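Local structure of Poly(Beta-D-mannuronate) lyase (Pseudopedobacter saltans, 7O79) at residues V120-N125 with R152-Q157; Y320-F325 with G437-N442. The protein probably cleaves poly(beta-D-mannuronate) in alginate by the elimination reaction of a PL6-family polysaccharide lyase built on a parallel beta-helix. All coordinates share one frame; numbering follows the deposited sequence.

Contact 1: residues V120-N125 with R152-Q157; sequences VLFRGN and RYNTVQ. With PO4 (phosphate ion), chain B.
At the end of strand 118-122 of the parallel beta-helix, Phe122 turns its ring into the interior, against Asn154 and Val156, where the chain enters the strand 155-162. The two side chains Phe122 and Asn154 pass each other heading opposite ways, with ring and amide planes 28° apart, and the CB of Asn154 makes an off-centre CH-pi contact, 4.2 Å from the ring centroid. At the far end of the ring, CE2 meets CG2 of Val156 at 3.7 Å. An aromatic suits this place because Phe93 stacks on it and Phe193 meets it edge-to-face. Gly124 contributes its carbonyl: ND2 of Asn154 reaches its O at 2.9 Å, nearly in line with the C=O and in the plane of the amide. OD1 of Asn154 accepts from Asn127 N, and ND2 also donates to OD1 of Asn146, as befits a buried asparagine. In Asn125, CG lies beside the backbone N (chi1 -50°), which helps carry OD1 to the backbone N of Arg152, a nearly straight bond of 2.8 Å. The Arg152 guanidinium is salt-bridged to Asp189 and bonds a phosphate ion, probably from the crystallisation liquor; a water accepts from its NH2 and can donate to OD1 of Asn125, 2.7 Å from each.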
# COMPACT_ATOMS: atom_id res chain seq x y z
N VAL A 120 -3.77 11.21 -3.76
CA VAL A 120 -4.86 11.07 -2.80
C VAL A 120 -4.24 10.97 -1.41
O VAL A 120 -3.38 10.11 -1.18
CB VAL A 120 -5.74 9.82 -3.09
CG1 VAL A 120 -6.86 9.72 -2.07
CG2 VAL A 120 -6.32 9.86 -4.50
N LEU A 121 -4.68 11.82 -0.49
CA LEU A 121 -4.16 11.81 0.87
C LEU A 121 -5.31 11.68 1.85
O LEU A 121 -6.26 12.47 1.82
CB LEU A 121 -3.35 13.08 1.17
CG LEU A 121 -2.84 13.13 2.61
CD1 LEU A 121 -1.87 12.01 2.91
CD2 LEU A 121 -2.20 14.49 2.94
N PHE A 122 -5.22 10.68 2.73
CA PHE A 122 -6.22 10.50 3.78
C PHE A 122 -5.75 11.14 5.08
O PHE A 122 -4.64 10.88 5.55
CB PHE A 122 -6.50 9.02 4.01
CG PHE A 122 -7.26 8.39 2.89
CD1 PHE A 122 -8.64 8.38 2.92
CD2 PHE A 122 -6.60 7.81 1.81
CE1 PHE A 122 -9.37 7.81 1.90
CE2 PHE A 122 -7.34 7.23 0.78
CZ PHE A 122 -8.72 7.24 0.82
N ARG A 123 -6.62 11.95 5.67
CA ARG A 123 -6.31 12.69 6.88
C ARG A 123 -7.57 12.85 7.73
O ARG A 123 -7.95 13.94 8.14
CB ARG A 123 -5.68 14.03 6.49
CG ARG A 123 -5.04 14.76 7.59
CD ARG A 123 -4.42 16.03 7.02
NE ARG A 123 -4.33 17.08 8.03
CZ ARG A 123 -5.38 17.59 8.68
NH1 ARG A 123 -6.63 17.18 8.42
NH2 ARG A 123 -5.18 18.54 9.58
N GLY A 124 -8.24 11.73 7.98
CA GLY A 124 -9.54 11.68 8.63
C GLY A 124 -10.00 10.23 8.63
O GLY A 124 -9.30 9.34 8.15
N ASN A 125 -11.20 10.00 9.17
CA ASN A 125 -11.59 8.63 9.50
C ASN A 125 -12.75 8.09 8.68
O ASN A 125 -13.64 8.81 8.24
CB ASN A 125 -11.91 8.50 10.99
CG ASN A 125 -10.82 9.08 11.86
OD1 ASN A 125 -9.73 8.52 11.96
ND2 ASN A 125 -11.11 10.21 12.50
N ARG A 152 -7.96 6.81 10.63
CA ARG A 152 -8.16 5.39 10.80
C ARG A 152 -9.37 4.93 10.00
O ARG A 152 -10.30 5.71 9.75
CB ARG A 152 -8.38 5.03 12.28
CG ARG A 152 -7.23 5.37 13.20
CD ARG A 152 -7.54 5.01 14.64
NE ARG A 152 -6.34 5.07 15.48
CZ ARG A 152 -5.80 6.20 15.93
NH1 ARG A 152 -4.71 6.18 16.69
NH2 ARG A 152 -6.35 7.37 15.61
N TYR A 153 -9.36 3.64 9.63
CA TYR A 153 -10.50 2.95 8.99
C TYR A 153 -10.83 3.51 7.60
O TYR A 153 -11.99 3.55 7.20
CB TYR A 153 -11.75 2.96 9.88
CG TYR A 153 -11.58 2.11 11.12
CD1 TYR A 153 -11.79 0.73 11.07
CD2 TYR A 153 -11.22 2.67 12.34
CE1 TYR A 153 -11.62 -0.07 12.20
CE2 TYR A 153 -11.05 1.89 13.47
CZ TYR A 153 -11.25 0.54 13.39
OH TYR A 153 -11.08 -0.22 14.52
N ASN A 154 -9.83 3.95 6.87
CA ASN A 154 -10.01 4.34 5.48
C ASN A 154 -9.85 3.12 4.58
O ASN A 154 -9.11 2.18 4.90
CB ASN A 154 -9.03 5.44 5.11
CG ASN A 154 -9.22 6.69 5.96
OD1 ASN A 154 -10.34 7.20 6.08
ND2 ASN A 154 -8.12 7.21 6.55
N THR A 155 -10.58 3.12 3.47
CA THR A 155 -10.68 1.96 2.59
C THR A 155 -10.51 2.43 1.16
O THR A 155 -11.13 3.42 0.76
CB THR A 155 -12.03 1.24 2.79
OG1 THR A 155 -12.09 0.68 4.10
CG2 THR A 155 -12.21 0.09 1.77
N VAL A 156 -9.67 1.73 0.40
CA VAL A 156 -9.50 1.96 -1.03
C VAL A 156 -9.75 0.63 -1.72
O VAL A 156 -9.03 -0.35 -1.47
CB VAL A 156 -8.08 2.48 -1.35
CG1 VAL A 156 -7.85 2.53 -2.88
CG2 VAL A 156 -7.80 3.83 -0.67
N GLN A 157 -10.79 0.56 -2.56
CA GLN A 157 -11.16 -0.72 -3.17
C GLN A 157 -11.62 -0.52 -4.60
O GLN A 157 -12.14 0.54 -4.96
CB GLN A 157 -12.23 -1.45 -2.33
CG GLN A 157 -13.53 -0.70 -2.18
CD GLN A 157 -14.51 -1.45 -1.29
OE1 GLN A 157 -14.17 -2.46 -0.68
NE2 GLN A 157 -15.74 -0.94 -1.19
P PO4 B . -3.77 9.75 17.34
O1 PO4 B . -3.97 9.26 15.92
O2 PO4 B . -5.09 10.29 17.86
O3 PO4 B . -2.73 10.85 17.32
O4 PO4 B . -3.27 8.66 18.27
O HOH W 1 -8.64 8.22 14.39

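Contact 2: residues Y320-F325 with G437-N442; sequences YVNNTF and GVRIKN
With CG beside the backbone N (chi1 -70°) and the amide turned by a chi2 of 118°, Asn322 presents its ND2 to the carbonyl O of Gly437. Thr324 holds OG1 anti to its own carbonyl carbon (chi1 -62°), and there the hydroxyl oxygen accepts the backbone N-H of Val438 at 3.2 Å. The two bonds grip one peptide group, the Gly437-Val438 link, by its C=O and by its N-H, in a segment, 437-442, which has no regular secondary structure. In the first, ND2 of Asn322 lies 3.0 Å from O of Gly437, with the acceptor close to the amide plane but the donor tilted out of the carbonyl plane. Asn322 has positive phi and psi, a conformation asparagine tolerates better than most residues, and it sits where the strand 319-328 of the parallel beta-helix is interrupted. The late segment lies against the outside of the wall of the beta-helix, in part through backbone CH groups: CA of Val438 comes 3.1 Å from O of Asn322, and a CA-H of Gly437 points almost straight at O of Asn323, with CA 3.4 Å from that O. Gly437 suits its place twice over, since its phi is positive and a CB would collide with OG1 of Thr324. Arg439 lays its aliphatic part obliquely across the Asn322 amide, CD 3.3 Å from OD1, while its backbone N is hydrogen-bonded to OD1 of Asn269. Without the amide, as with an alanine here in place of Asn322, the Gly437 carbonyl is likely to lose this donor and the Arg439 chain the surface it lies across. On the Thr324 side, CG2 of Val438 lies 3.6 Å from OG1.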
# COMPACT_ATOMS: atom_id res chain seq x y z
N TYR A 320 2.38 -17.51 8.07
CA TYR A 320 2.79 -17.44 6.67
C TYR A 320 2.42 -18.76 6.01
O TYR A 320 3.28 -19.61 5.82
CB TYR A 320 4.32 -17.15 6.58
CG TYR A 320 4.68 -15.83 7.25
CD1 TYR A 320 4.52 -14.62 6.58
CD2 TYR A 320 5.14 -15.80 8.56
CE1 TYR A 320 4.84 -13.41 7.20
CE2 TYR A 320 5.46 -14.58 9.19
CZ TYR A 320 5.29 -13.39 8.50
OH TYR A 320 5.61 -12.19 9.11
N VAL A 321 1.13 -18.93 5.65
CA VAL A 321 0.55 -20.24 5.36
C VAL A 321 -0.24 -20.20 4.06
O VAL A 321 -0.82 -19.17 3.69
CB VAL A 321 -0.37 -20.72 6.54
CG1 VAL A 321 -0.93 -22.10 6.27
CG2 VAL A 321 0.43 -20.80 7.81
N ASN A 322 -0.27 -21.35 3.37
CA ASN A 322 -1.14 -21.54 2.20
C ASN A 322 -0.93 -20.48 1.13
O ASN A 322 -1.89 -19.98 0.55
CB ASN A 322 -2.61 -21.56 2.61
CG ASN A 322 -2.96 -22.80 3.39
OD1 ASN A 322 -3.35 -22.73 4.54
ND2 ASN A 322 -2.82 -23.96 2.74
N ASN A 323 0.33 -20.13 0.89
CA ASN A 323 0.68 -19.26 -0.22
C ASN A 323 1.32 -20.07 -1.34
O ASN A 323 1.77 -21.20 -1.13
CB ASN A 323 1.65 -18.15 0.24
CG ASN A 323 1.08 -17.29 1.37
OD1 ASN A 323 0.23 -16.42 1.13
ND2 ASN A 323 1.56 -17.51 2.60
N THR A 324 1.35 -19.48 -2.53
CA THR A 324 1.99 -20.11 -3.68
C THR A 324 2.98 -19.13 -4.28
O THR A 324 2.63 -17.99 -4.57
CB THR A 324 0.93 -20.54 -4.69
OG1 THR A 324 0.07 -21.50 -4.07
CG2 THR A 324 1.57 -21.14 -5.93
N PHE A 325 4.23 -19.58 -4.43
CA PHE A 325 5.32 -18.79 -5.02
C PHE A 325 5.95 -19.58 -6.17
O PHE A 325 6.82 -20.43 -5.94
CB PHE A 325 6.38 -18.44 -3.97
CG PHE A 325 5.83 -17.87 -2.70
CD1 PHE A 325 5.39 -16.54 -2.64
CD2 PHE A 325 5.74 -18.65 -1.55
CE1 PHE A 325 4.87 -16.01 -1.45
CE2 PHE A 325 5.21 -18.12 -0.36
CZ PHE A 325 4.77 -16.81 -0.31
N GLY A 437 -0.20 -24.67 -0.62
CA GLY A 437 -0.58 -23.62 -1.54
C GLY A 437 -1.91 -22.99 -1.18
O GLY A 437 -2.57 -23.34 -0.21
N VAL A 438 -2.31 -22.04 -2.02
CA VAL A 438 -3.50 -21.22 -1.80
C VAL A 438 -4.74 -22.09 -1.62
O VAL A 438 -5.17 -22.76 -2.57
CB VAL A 438 -3.66 -20.24 -2.98
CG1 VAL A 438 -5.05 -19.59 -2.98
CG2 VAL A 438 -2.52 -19.21 -2.96
N ARG A 439 -5.32 -22.10 -0.41
CA ARG A 439 -6.50 -22.94 -0.18
C ARG A 439 -7.82 -22.21 -0.43
O ARG A 439 -8.81 -22.85 -0.80
CB ARG A 439 -6.49 -23.52 1.25
CG ARG A 439 -6.56 -22.50 2.37
CD ARG A 439 -6.54 -23.14 3.77
NE ARG A 439 -7.75 -23.89 4.11
CZ ARG A 439 -8.84 -23.32 4.62
NH1 ARG A 439 -8.85 -22.00 4.81
NH2 ARG A 439 -9.92 -24.04 4.93
N ILE A 440 -7.87 -20.89 -0.27
CA ILE A 440 -9.04 -20.10 -0.65
C ILE A 440 -8.70 -19.45 -1.99
O ILE A 440 -8.04 -18.41 -2.05
CB ILE A 440 -9.42 -19.08 0.42
CG1 ILE A 440 -9.39 -19.72 1.81
CG2 ILE A 440 -10.80 -18.49 0.12
CD1 ILE A 440 -9.62 -18.74 2.97
N LYS A 441 -9.14 -20.09 -3.07
CA LYS A 441 -8.86 -19.62 -4.42
C LYS A 441 -9.99 -18.71 -4.89
O LYS A 441 -11.16 -19.11 -4.89
CB LYS A 441 -8.68 -20.81 -5.37
N ASN A 442 -9.64 -17.48 -5.29
CA ASN A 442 -10.54 -16.52 -5.92
C ASN A 442 -10.08 -16.26 -7.36
O ASN A 442 -9.17 -16.93 -7.87
CB ASN A 442 -10.59 -15.22 -5.10
CG ASN A 442 -11.17 -15.43 -3.70
OD1 ASN A 442 -12.25 -16.01 -3.54
ND2 ASN A 442 -10.45 -14.95 -2.69

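Overall arrangement
Contact 1 closes before contact 2 opens along the chain, and their centres lie 28 Å apart, with nearest atoms about 13 Å from each other and no touch between them. Both reach the same long run of parallel strands in the beta-helix, through 155-162 in contact 1 and 319-328 in contact 2; along that run the strands 194-201, 219-226, 241-248 and 266-273 come between. Contact 1 also takes in 118-122, from the other run of strands, so it joins two walls within the body of the solenoid. Contact 2 instead brings chain from beyond the last modelled strand, 391-397, back to a late turn. One contact thus belongs to the stacking of turns, the other to the tail laid along them.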